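Local coordinates for protein type II restriction enzyme MspI (Moraxella sp., PDB 1SA3) that recognises the double-stranded DNA sequence 5'-CCGG-3' and cleaves it after the first C, leaving fragments with terminal 5'-phosphates, at residues E[1-6]-E[57-62]; E[7-12]-E[31-36]; E[116-121]-E[203-208]. All blocks are in the same frame, centred on the assembly; numbering follows the deposited sequence.

Interaction 1: E[1-6]-E[57-62]; sequences MRTELL and PQEKDI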
loop_
_atom_site.group_PDB
_atom_site.type_symbol
_atom_site.label_atom_id
_atom_site.label_comp_id
_atom_site.label_asym_id
_atom_site.label_seq_id
_atom_site.Cartn_x
_atom_site.Cartn_y
_atom_site.Cartn_z
ATOM N N MET E 1 12.704 8.418 15.714
ATOM C CA MET E 1 13.902 8.163 16.570
ATOM C C MET E 1 14.664 6.936 16.094
ATOM O O MET E 1 14.064 5.886 15.861
ATOM C CB MET E 1 13.478 7.943 18.029
ATOM C CG MET E 1 14.628 7.557 18.957
ATOM S SD MET E 1 14.095 7.104 20.631
ATOM C CE MET E 1 14.589 5.371 20.716
ATOM N N ARG E 2 15.981 7.064 15.939
ATOM C CA ARG E 2 16.774 5.917 15.531
ATOM C C ARG E 2 16.943 5.046 16.754
ATOM O O ARG E 2 17.935 5.142 17.479
ATOM C CB ARG E 2 18.146 6.324 14.999
ATOM C CG ARG E 2 18.126 6.829 13.576
ATOM C CD ARG E 2 19.389 6.419 12.861
ATOM N NE ARG E 2 19.562 7.143 11.608
ATOM C CZ ARG E 2 20.631 7.033 10.831
ATOM N NH1 ARG E 2 21.621 6.223 11.176
ATOM N NH2 ARG E 2 20.714 7.739 9.714
ATOM N N THR E 3 15.942 4.209 16.982
ATOM C CA THR E 3 15.939 3.299 18.109
ATOM C C THR E 3 17.064 2.309 17.940
ATOM O O THR E 3 17.781 2.329 16.939
ATOM C CB THR E 3 14.642 2.515 18.149
ATOM O OG1 THR E 3 14.543 1.737 16.951
ATOM C CG2 THR E 3 13.464 3.456 18.238
ATOM N N GLU E 4 17.207 1.432 18.927
ATOM C CA GLU E 4 18.235 0.410 18.901
ATOM C C GLU E 4 18.088 -0.433 17.634
ATOM O O GLU E 4 19.062 -0.684 16.930
ATOM C CB GLU E 4 18.116 -0.482 20.138
ATOM C CG GLU E 4 19.281 -1.437 20.330
ATOM C CD GLU E 4 19.064 -2.413 21.482
ATOM O OE1 GLU E 4 20.062 -2.995 21.958
ATOM O OE2 GLU E 4 17.903 -2.611 21.902
ATOM N N LEU E 5 16.864 -0.873 17.346
ATOM C CA LEU E 5 16.620 -1.692 16.164
ATOM C C LEU E 5 16.843 -0.921 14.869
ATOM O O LEU E 5 17.515 -1.411 13.967
ATOM C CB LEU E 5 15.192 -2.249 16.178
ATOM C CG LEU E 5 14.786 -3.103 14.970
ATOM C CD1 LEU E 5 15.713 -4.309 14.833
ATOM C CD2 LEU E 5 13.337 -3.551 15.132
ATOM N N LEU E 6 16.283 0.280 14.769
ATOM C CA LEU E 6 16.442 1.060 13.544
ATOM C C LEU E 6 17.894 1.444 13.326
ATOM O O LEU E 6 18.369 1.476 12.193
ATOM C CB LEU E 6 15.587 2.325 13.570
ATOM C CG LEU E 6 14.227 2.285 12.868
ATOM C CD1 LEU E 6 13.716 3.720 12.723
ATOM C CD2 LEU E 6 14.348 1.626 11.480
ATOM N N PRO E 57 9.067 2.297 22.954
ATOM C CA PRO E 57 7.933 3.136 22.561
ATOM C C PRO E 57 7.634 3.216 21.066
ATOM O O PRO E 57 6.468 3.259 20.668
ATOM C CB PRO E 57 8.299 4.499 23.144
ATOM C CG PRO E 57 9.133 4.145 24.325
ATOM C CD PRO E 57 10.015 3.068 23.774
ATOM N N GLN E 58 8.675 3.244 20.240
ATOM C CA GLN E 58 8.459 3.338 18.801
ATOM C C GLN E 58 7.993 2.011 18.219
ATOM O O GLN E 58 6.985 1.963 17.518
ATOM C CB GLN E 58 9.731 3.829 18.096
ATOM C CG GLN E 58 9.585 4.010 16.579
ATOM C CD GLN E 58 10.654 4.917 15.997
ATOM O OE1 GLN E 58 10.713 6.104 16.314
ATOM N NE2 GLN E 58 11.508 4.362 15.147
ATOM N N GLU E 59 8.704 0.930 18.515
ATOM C CA GLU E 59 8.292 -0.363 17.989
ATOM C C GLU E 59 6.950 -0.786 18.582
ATOM O O GLU E 59 6.201 -1.542 17.963
ATOM C CB GLU E 59 9.361 -1.427 18.257
ATOM C CG GLU E 59 10.583 -1.301 17.346
ATOM C CD GLU E 59 11.551 -0.200 17.775
ATOM O OE1 GLU E 59 12.247 0.360 16.902
ATOM O OE2 GLU E 59 11.630 0.096 18.986
ATOM N N LYS E 60 6.641 -0.301 19.783
ATOM C CA LYS E 60 5.363 -0.639 20.403
ATOM C C LYS E 60 4.253 0.049 19.612
ATOM O O LYS E 60 3.198 -0.539 19.372
ATOM C CB LYS E 60 5.294 -0.182 21.861
ATOM C CG LYS E 60 3.990 -0.614 22.537
ATOM C CD LYS E 60 3.795 -0.020 23.929
ATOM C CE LYS E 60 2.472 -0.509 24.534
ATOM N NZ LYS E 60 2.109 0.174 25.799
ATOM N N ASP E 61 4.493 1.294 19.206
ATOM C CA ASP E 61 3.500 2.035 18.427
ATOM C C ASP E 61 3.257 1.324 17.099
ATOM O O ASP E 61 2.120 1.173 16.670
ATOM C CB ASP E 61 3.971 3.470 18.153
ATOM C CG ASP E 61 2.979 4.261 17.304
ATOM O OD1 ASP E 61 1.796 4.362 17.699
ATOM O OD2 ASP E 61 3.372 4.788 16.236
ATOM N N ILE E 62 4.337 0.890 16.457
ATOM C CA ILE E 62 4.252 0.191 15.175
ATOM C C ILE E 62 3.525 -1.146 15.319
ATOM O O ILE E 62 2.558 -1.418 14.594
ATOM C CB ILE E 62 5.667 -0.042 14.601
ATOM C CG1 ILE E 62 6.319 1.318 14.306
ATOM C CG2 ILE E 62 5.596 -0.926 13.348
ATOM C CD1 ILE E 62 7.829 1.239 13.999
HETATM O O HOH W 1 14.472 -0.511 19.314
#
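Q58 reaches from the first turn of helix 57-69 and lays its amide across the very start of the chain, against the M1 backbone and over the CG2 methyl of T3. Its CG stands anti to the backbone N (chi1 -178°) and the chain runs on extended, which carries the amide far enough to meet M1 with both ends. Q58 OE1 accepts from M1 N at 3.1 Å, in the carbonyl plane and on a lone pair. Q58 NE2 turns back to M1 O, also at 3.1 Å, but the N-H points poorly at it and the bond is weak; Y37 of helix 23-41 takes a further bond from the same nitrogen. The CD1 methyl of L6 packs against this amide end, 3.3 Å from Q58 NE2, the two side chains crossing at about a right angle.

Next to it, T3 and E59 approach each other from opposite directions. T3 OG1 sits between its own backbone N and carbonyl carbon (chi1 62°), where it serves two bonds: it donates to E59 OE1 at 2.7 Å, on the syn lone pair of the carboxylate, and accepts from L6 N at 3.1 Å along a nearly straight N-H line (170°). T3 stands at the N-cap position of helix 4-12, and this second bond is its capping bond. E59 OE1 is also hydrogen-bonded to Y37 OH, while E59 OE2 accepts a hydrogen bond from a water that itself accepts from L5 N at 3.1 Å.

E59 is therefore a buried carboxylate gripped at both oxygens, and through T3 and the water it addresses the N-terminal end of helix 4-12, where the helix dipole would probably stabilise its negative charge.

Interaction 2: E[7-12]-E[31-36]; sequences SKLYDD and GKLYEK. With NA (sodium ion), chain G.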
loop_
_atom_site.group_PDB
_atom_site.type_symbol
_atom_site.label_atom_id
_atom_site.label_comp_id
_atom_site.label_asym_id
_atom_site.label_seq_id
_atom_site.Cartn_x
_atom_site.Cartn_y
_atom_site.Cartn_z
ATOM N N SER E 7 18.600 1.744 14.411
ATOM C CA SER E 7 20.004 2.118 14.294
ATOM C C SER E 7 20.754 0.948 13.679
ATOM O O SER E 7 21.624 1.129 12.829
ATOM C CB SER E 7 20.591 2.456 15.665
ATOM O OG SER E 7 21.967 2.787 15.540
ATOM N N LYS E 8 20.400 -0.258 14.102
ATOM C CA LYS E 8 21.034 -1.457 13.575
ATOM C C LYS E 8 20.736 -1.629 12.093
ATOM O O LYS E 8 21.635 -1.918 11.301
ATOM C CB LYS E 8 20.558 -2.697 14.334
ATOM C CG LYS E 8 20.982 -4.004 13.683
ATOM C CD LYS E 8 20.397 -5.208 14.417
ATOM C CE LYS E 8 20.358 -6.436 13.522
ATOM N NZ LYS E 8 21.707 -6.821 13.040
ATOM N N LEU E 9 19.472 -1.453 11.715
ATOM C CA LEU E 9 19.087 -1.604 10.316
ATOM C C LEU E 9 19.728 -0.535 9.431
ATOM O O LEU E 9 20.184 -0.835 8.330
ATOM C CB LEU E 9 17.558 -1.570 10.173
ATOM C CG LEU E 9 16.802 -2.667 10.943
ATOM C CD1 LEU E 9 15.313 -2.580 10.654
ATOM C CD2 LEU E 9 17.328 -4.035 10.547
ATOM N N TYR E 10 19.774 0.707 9.901
ATOM C CA TYR E 10 20.394 1.754 9.088
ATOM C C TYR E 10 21.864 1.425 8.856
ATOM O O TYR E 10 22.425 1.740 7.810
ATOM C CB TYR E 10 20.266 3.127 9.752
ATOM C CG TYR E 10 19.004 3.865 9.377
ATOM C CD1 TYR E 10 17.752 3.389 9.766
ATOM C CD2 TYR E 10 19.055 5.026 8.601
ATOM C CE1 TYR E 10 16.583 4.046 9.390
ATOM C CE2 TYR E 10 17.890 5.690 8.222
ATOM C CZ TYR E 10 16.658 5.194 8.620
ATOM O OH TYR E 10 15.500 5.855 8.262
ATOM N N ASP E 11 22.482 0.779 9.837
ATOM C CA ASP E 11 23.880 0.412 9.721
ATOM C C ASP E 11 24.036 -0.747 8.747
ATOM O O ASP E 11 24.895 -0.703 7.863
ATOM C CB ASP E 11 24.445 0.026 11.091
ATOM C CG ASP E 11 25.952 -0.168 11.063
ATOM O OD1 ASP E 11 26.667 0.802 10.722
ATOM O OD2 ASP E 11 26.424 -1.284 11.377
ATOM N N ASP E 12 23.198 -1.776 8.894
ATOM C CA ASP E 12 23.274 -2.939 8.010
ATOM C C ASP E 12 23.052 -2.544 6.548
ATOM O O ASP E 12 23.599 -3.170 5.642
ATOM C CB ASP E 12 22.229 -4.006 8.382
ATOM C CG ASP E 12 22.341 -4.482 9.823
ATOM O OD1 ASP E 12 23.466 -4.538 10.368
ATOM O OD2 ASP E 12 21.289 -4.825 10.407
ATOM N N GLY E 31 13.546 1.616 1.228
ATOM C CA GLY E 31 12.389 0.766 1.005
ATOM C C GLY E 31 12.586 -0.632 1.566
ATOM O O GLY E 31 11.738 -1.157 2.291
ATOM N N LYS E 32 13.715 -1.240 1.236
ATOM C CA LYS E 32 14.024 -2.578 1.719
ATOM C C LYS E 32 14.240 -2.544 3.224
ATOM O O LYS E 32 13.881 -3.480 3.940
ATOM C CB LYS E 32 15.289 -3.110 1.034
ATOM C CG LYS E 32 15.130 -3.442 -0.453
ATOM N N LEU E 33 14.829 -1.456 3.706
ATOM C CA LEU E 33 15.101 -1.323 5.126
ATOM C C LEU E 33 13.825 -1.326 5.951
ATOM O O LEU E 33 13.742 -2.012 6.966
ATOM C CB LEU E 33 15.897 -0.042 5.399
ATOM C CG LEU E 33 16.404 0.196 6.829
ATOM C CD1 LEU E 33 17.532 1.235 6.811
ATOM C CD2 LEU E 33 15.260 0.657 7.726
ATOM N N TYR E 34 12.823 -0.568 5.525
ATOM C CA TYR E 34 11.593 -0.519 6.300
ATOM C C TYR E 34 10.754 -1.786 6.200
ATOM O O TYR E 34 9.956 -2.079 7.095
ATOM C CB TYR E 34 10.798 0.745 5.962
ATOM C CG TYR E 34 11.353 1.928 6.725
ATOM C CD1 TYR E 34 12.303 2.786 6.151
ATOM C CD2 TYR E 34 11.021 2.118 8.065
ATOM C CE1 TYR E 34 12.908 3.796 6.905
ATOM C CE2 TYR E 34 11.615 3.113 8.825
ATOM C CZ TYR E 34 12.558 3.948 8.246
ATOM O OH TYR E 34 13.156 4.917 9.023
ATOM N N GLU E 35 10.939 -2.549 5.129
ATOM C CA GLU E 35 10.233 -3.820 5.029
ATOM C C GLU E 35 10.859 -4.697 6.108
ATOM O O GLU E 35 10.170 -5.364 6.878
ATOM C CB GLU E 35 10.446 -4.486 3.670
ATOM C CG GLU E 35 9.844 -5.893 3.619
ATOM C CD GLU E 35 10.058 -6.589 2.295
ATOM O OE1 GLU E 35 9.942 -5.920 1.248
ATOM O OE2 GLU E 35 10.327 -7.809 2.303
ATOM N N LYS E 36 12.184 -4.672 6.171
ATOM C CA LYS E 36 12.916 -5.475 7.138
ATOM C C LYS E 36 12.592 -5.069 8.574
ATOM O O LYS E 36 12.600 -5.901 9.475
ATOM C CB LYS E 36 14.421 -5.348 6.871
ATOM C CG LYS E 36 15.216 -6.615 7.145
ATOM C CD LYS E 36 15.815 -6.611 8.524
ATOM C CE LYS E 36 16.776 -7.782 8.705
ATOM N NZ LYS E 36 17.589 -7.612 9.944
HETATM NA NA NA G . 9.542 -7.604 -0.337
HETATM O O HOH W 2 19.427 -6.133 8.574
HETATM O O HOH W 3 8.804 -8.753 -2.174
HETATM O O HOH W 4 8.907 -5.692 -1.646
#
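Segments 7-12 and 31-36, parts of helices 4-12 and 23-41, run roughly antiparallel, their axes 10.1 Å apart at closest approach and 143° between their directions, with L9 and L33 nearest across the gap. L9 CB rests on L33 CG at 4.0 Å, and L9 CD2 lies on the aliphatic part of K36, 3.6 Å from K36 CD. L33, its CG anti to the backbone N (chi1 -174°), sends CD1 over one face of the Y10 ring, a CH-pi contact 4.0 Å from the centroid and 23° off the ring normal; its CD2 lies over a face of the Y34 ring, towards the rim. In this PDDEXK-clan nuclease, segment 31-36 has a second task on another side: E35 holds the sodium ion with both carboxylate oxygens, and D84 and D99 complete the protein part of that site. Beyond L33, the Y34 hydroxyl comes in at the edge of the Y10 ring and donates to Y10 OH at 2.6 Å, while Y10 OH is also hydrogen-bonded to R212 O. At the solvent-facing rim, a water links K36 NZ, at 2.7 Å, to D12 OD2, which forms a salt bridge with K8 NZ, its hydrogen bond weak; K36 is paired directly with D40.

Interaction 3: E[116-121]-E[203-208]; sequences LNIKHS and LLIRFQ. With nucleotides of chain A.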
loop_
_atom_site.group_PDB
_atom_site.type_symbol
_atom_site.label_atom_id
_atom_site.label_comp_id
_atom_site.label_asym_id
_atom_site.label_seq_id
_atom_site.Cartn_x
_atom_site.Cartn_y
_atom_site.Cartn_z
ATOM N N LEU E 116 1.175 -8.391 3.363
ATOM C CA LEU E 116 1.368 -6.958 3.545
ATOM C C LEU E 116 1.953 -6.249 2.346
ATOM O O LEU E 116 2.691 -6.838 1.555
ATOM C CB LEU E 116 2.330 -6.709 4.716
ATOM C CG LEU E 116 2.263 -7.511 6.016
ATOM C CD1 LEU E 116 3.605 -7.380 6.747
ATOM C CD2 LEU E 116 1.124 -7.017 6.894
ATOM N N ASN E 117 1.627 -4.970 2.225
ATOM C CA ASN E 117 2.211 -4.132 1.188
ATOM C C ASN E 117 2.892 -3.045 2.028
ATOM O O ASN E 117 2.257 -2.428 2.880
ATOM C CB ASN E 117 1.160 -3.515 0.275
ATOM C CG ASN E 117 1.781 -2.613 -0.785
ATOM O OD1 ASN E 117 1.964 -1.421 -0.564
ATOM N ND2 ASN E 117 2.131 -3.191 -1.930
ATOM N N ILE E 118 4.178 -2.822 1.796
ATOM C CA ILE E 118 4.929 -1.849 2.590
ATOM C C ILE E 118 5.648 -0.827 1.734
ATOM O O ILE E 118 6.328 -1.189 0.779
ATOM C CB ILE E 118 5.980 -2.569 3.466
ATOM C CG1 ILE E 118 5.310 -3.720 4.219
ATOM C CG2 ILE E 118 6.624 -1.575 4.453
ATOM C CD1 ILE E 118 6.271 -4.600 5.019
ATOM N N LYS E 119 5.500 0.450 2.087
ATOM C CA LYS E 119 6.146 1.529 1.351
ATOM C C LYS E 119 6.682 2.595 2.292
ATOM O O LYS E 119 6.347 2.625 3.480
ATOM C CB LYS E 119 5.163 2.220 0.406
ATOM C CG LYS E 119 4.588 1.366 -0.696
ATOM C CD LYS E 119 3.625 2.202 -1.560
ATOM C CE LYS E 119 2.839 1.319 -2.508
ATOM N NZ LYS E 119 3.734 0.457 -3.344
ATOM N N HIS E 120 7.535 3.459 1.747
ATOM C CA HIS E 120 8.082 4.584 2.504
ATOM C C HIS E 120 7.904 5.790 1.593
ATOM O O HIS E 120 7.972 5.673 0.370
ATOM C CB HIS E 120 9.571 4.396 2.818
ATOM C CG HIS E 120 10.488 4.870 1.731
ATOM N ND1 HIS E 120 10.610 4.223 0.520
ATOM C CD2 HIS E 120 11.327 5.932 1.677
ATOM C CE1 HIS E 120 11.482 4.868 -0.234
ATOM N NE2 HIS E 120 11.933 5.909 0.444
ATOM N N SER E 121 7.675 6.948 2.190
ATOM C CA SER E 121 7.480 8.171 1.428
ATOM C C SER E 121 7.622 9.362 2.351
ATOM O O SER E 121 7.447 9.243 3.563
ATOM C CB SER E 121 6.082 8.202 0.802
ATOM O OG SER E 121 5.868 9.418 0.096
ATOM N N LEU E 203 -3.110 -5.615 4.537
ATOM C CA LEU E 203 -2.778 -4.388 5.243
ATOM C C LEU E 203 -1.834 -3.544 4.404
ATOM O O LEU E 203 -0.953 -4.072 3.733
ATOM C CB LEU E 203 -2.079 -4.697 6.572
ATOM C CG LEU E 203 -2.816 -5.426 7.694
ATOM C CD1 LEU E 203 -1.860 -5.583 8.880
ATOM C CD2 LEU E 203 -4.049 -4.636 8.112
ATOM N N LEU E 204 -2.026 -2.231 4.448
ATOM C CA LEU E 204 -1.168 -1.306 3.722
ATOM C C LEU E 204 -0.405 -0.533 4.799
ATOM O O LEU E 204 -0.998 0.214 5.594
ATOM C CB LEU E 204 -2.005 -0.343 2.874
ATOM C CG LEU E 204 -3.046 -1.012 1.967
ATOM C CD1 LEU E 204 -3.812 0.057 1.192
ATOM C CD2 LEU E 204 -2.345 -1.997 1.004
ATOM N N ILE E 205 0.903 -0.744 4.829
ATOM C CA ILE E 205 1.784 -0.110 5.800
ATOM C C ILE E 205 2.521 1.020 5.101
ATOM O O ILE E 205 3.176 0.802 4.090
ATOM C CB ILE E 205 2.813 -1.133 6.351
ATOM C CG1 ILE E 205 2.072 -2.281 7.040
ATOM C CG2 ILE E 205 3.782 -0.459 7.322
ATOM C CD1 ILE E 205 2.987 -3.374 7.589
ATOM N N ARG E 206 2.398 2.227 5.640
ATOM C CA ARG E 206 3.048 3.393 5.058
ATOM C C ARG E 206 3.934 4.114 6.067
ATOM O O ARG E 206 3.438 4.733 7.010
ATOM C CB ARG E 206 2.001 4.378 4.531
ATOM C CG ARG E 206 1.075 3.818 3.463
ATOM C CD ARG E 206 1.826 3.474 2.188
ATOM N NE ARG E 206 0.919 3.010 1.143
ATOM C CZ ARG E 206 -0.027 3.759 0.586
ATOM N NH1 ARG E 206 -0.193 5.018 0.970
ATOM N NH2 ARG E 206 -0.814 3.250 -0.350
ATOM N N PHE E 207 5.244 4.024 5.867
ATOM C CA PHE E 207 6.201 4.699 6.738
ATOM C C PHE E 207 6.442 6.096 6.191
ATOM O O PHE E 207 6.718 6.266 4.998
ATOM C CB PHE E 207 7.541 3.964 6.761
ATOM C CG PHE E 207 7.545 2.733 7.602
ATOM C CD1 PHE E 207 7.416 1.480 7.021
ATOM C CD2 PHE E 207 7.688 2.823 8.979
ATOM C CE1 PHE E 207 7.429 0.326 7.812
ATOM C CE2 PHE E 207 7.705 1.683 9.775
ATOM C CZ PHE E 207 7.574 0.432 9.188
ATOM N N GLN E 208 6.303 7.095 7.051
ATOM C CA GLN E 208 6.568 8.459 6.639
ATOM C C GLN E 208 8.036 8.683 7.000
ATOM O O GLN E 208 8.418 8.637 8.172
ATOM C CB GLN E 208 5.678 9.440 7.392
ATOM C CG GLN E 208 5.901 10.877 6.962
ATOM C CD GLN E 208 4.914 11.820 7.612
ATOM O OE1 GLN E 208 4.669 11.741 8.819
ATOM N NE2 GLN E 208 4.351 12.723 6.821
ATOM P P DG A 6 8.468 3.070 -2.179
ATOM O OP1 DG A 6 8.704 2.717 -0.753
ATOM O OP2 DG A 6 7.069 3.232 -2.670
ATOM O "O5'" DG A 6 9.262 4.393 -2.558
ATOM C "C5'" DG A 6 8.578 5.577 -2.951
ATOM C "C4'" DG A 6 9.568 6.577 -3.492
ATOM O "O4'" DG A 6 9.758 6.240 -4.890
ATOM C "C3'" DG A 6 9.029 8.004 -3.486
ATOM O "O3'" DG A 6 9.575 8.827 -2.471
ATOM C "C2'" DG A 6 9.406 8.578 -4.837
ATOM C "C1'" DG A 6 9.788 7.398 -5.712
ATOM N N9 DG A 6 8.718 7.292 -6.702
ATOM C C8 DG A 6 7.637 6.438 -6.689
ATOM N N7 DG A 6 6.764 6.701 -7.632
ATOM C C5 DG A 6 7.321 7.767 -8.330
ATOM C C6 DG A 6 6.827 8.495 -9.457
ATOM O O6 DG A 6 5.760 8.342 -10.068
ATOM N N1 DG A 6 7.715 9.497 -9.848
ATOM C C2 DG A 6 8.920 9.773 -9.230
ATOM N N2 DG A 6 9.642 10.792 -9.746
ATOM N N3 DG A 6 9.385 9.105 -8.181
ATOM C C4 DG A 6 8.541 8.124 -7.787
ATOM P P DG A 7 8.750 10.125 -2.013
ATOM O OP1 DG A 7 9.297 10.531 -0.699
ATOM O OP2 DG A 7 7.293 9.889 -2.162
ATOM O "O5'" DG A 7 9.164 11.202 -3.102
ATOM C "C5'" DG A 7 10.534 11.381 -3.437
ATOM C "C4'" DG A 7 10.688 12.549 -4.379
ATOM O "O4'" DG A 7 10.105 12.208 -5.662
ATOM C "C3'" DG A 7 9.982 13.818 -3.903
ATOM O "O3'" DG A 7 10.798 14.959 -4.155
ATOM C "C2'" DG A 7 8.734 13.876 -4.761
ATOM C "C1'" DG A 7 9.198 13.222 -6.053
ATOM N N9 DG A 7 8.106 12.600 -6.794
ATOM C C8 DG A 7 7.379 11.492 -6.429
ATOM N N7 DG A 7 6.411 11.220 -7.262
ATOM C C5 DG A 7 6.514 12.194 -8.245
ATOM C C6 DG A 7 5.726 12.423 -9.413
ATOM O O6 DG A 7 4.742 11.785 -9.825
ATOM N N1 DG A 7 6.183 13.529 -10.128
ATOM C C2 DG A 7 7.258 14.316 -9.770
ATOM N N2 DG A 7 7.548 15.337 -10.589
ATOM N N3 DG A 7 7.993 14.114 -8.691
ATOM C C4 DG A 7 7.567 13.046 -7.978
HETATM O O HOH W 5 1.509 0.391 1.649
HETATM O O HOH W 6 -0.242 0.569 -0.958
#
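Strands 116-121 and 203-208 pair in parallel at the middle of the mixed sheet that forms the core of this PDDEXK-type nuclease fold. Five backbone hydrogen bonds join them, the first from N117 N to L203 O and the last from S121 N to F207 O. They alternate between the strands, so that N117 and K119 bond through both N and O. CA-H...O contacts supplement them, among them H120 CA to F207 O at 3.3 Å.

Apolar contacts fill the face that carries L116, I118, L203, I205 and F207. I205 CD1 touches both L116 CD1 and I118 CG1, 4.1 Å from each, and I118 CG2 meets the edge of the F207 ring in its plane, 3.9 Å from CE1. Helix 23-41 covers this face, with I38 touching both L116 and F207.

Polar groups gather on the N117, K119 and R206 side. The R206 chain lies alongside K119 and bends at chi2 (-65°), bringing its guanidinium to two waters. The one that accepts from R206 NH2, in the guanidinium plane, donates to N117 OD1; the one that accepts from R206 NE sits close to both N117 OD1 and I205 O, with more acceptors in reach than it has protons. N117 ND2 is held by K97 O, and R206 NH1 pairs with the chain-terminal carboxylate of G262.

DNA contacts come at the end of strand 116-121. S121 OG donates to OP2 of DG7 of chain A at 2.7 Å. H120 grips the preceding phosphate twice: OP1 of DG6 of chain A accepts hydrogen bonds from the backbone H120 N at 2.9 Å and, at the edge of the imidazole ring, from H120 ND1 at 2.7 Å.

Interactions 1 and 2 share helix 4-12 and touch through L6, whose methyls reach L33 and Y34; along the chain, interaction 2 is nested within the loop closed by interaction 1. Their centres lie about 21 and 19 Å from the chain centre, whereas interaction 3 sits near it. All three are largely buried, though 1 and 2 have exposed or partly exposed margins at M1 and K36. Their chemistry differs accordingly: polar side-chain bonds and a helix cap in 1, leucine and tyrosine packing in 2, backbone pairing and phosphate binding in 3. Helix 23-41 joins 2 to 3, since Y34 meets F207 ring to ring and E35 packs on I118; its Y37 bonds Q58 and E59 of 1, and I62 reaches F207.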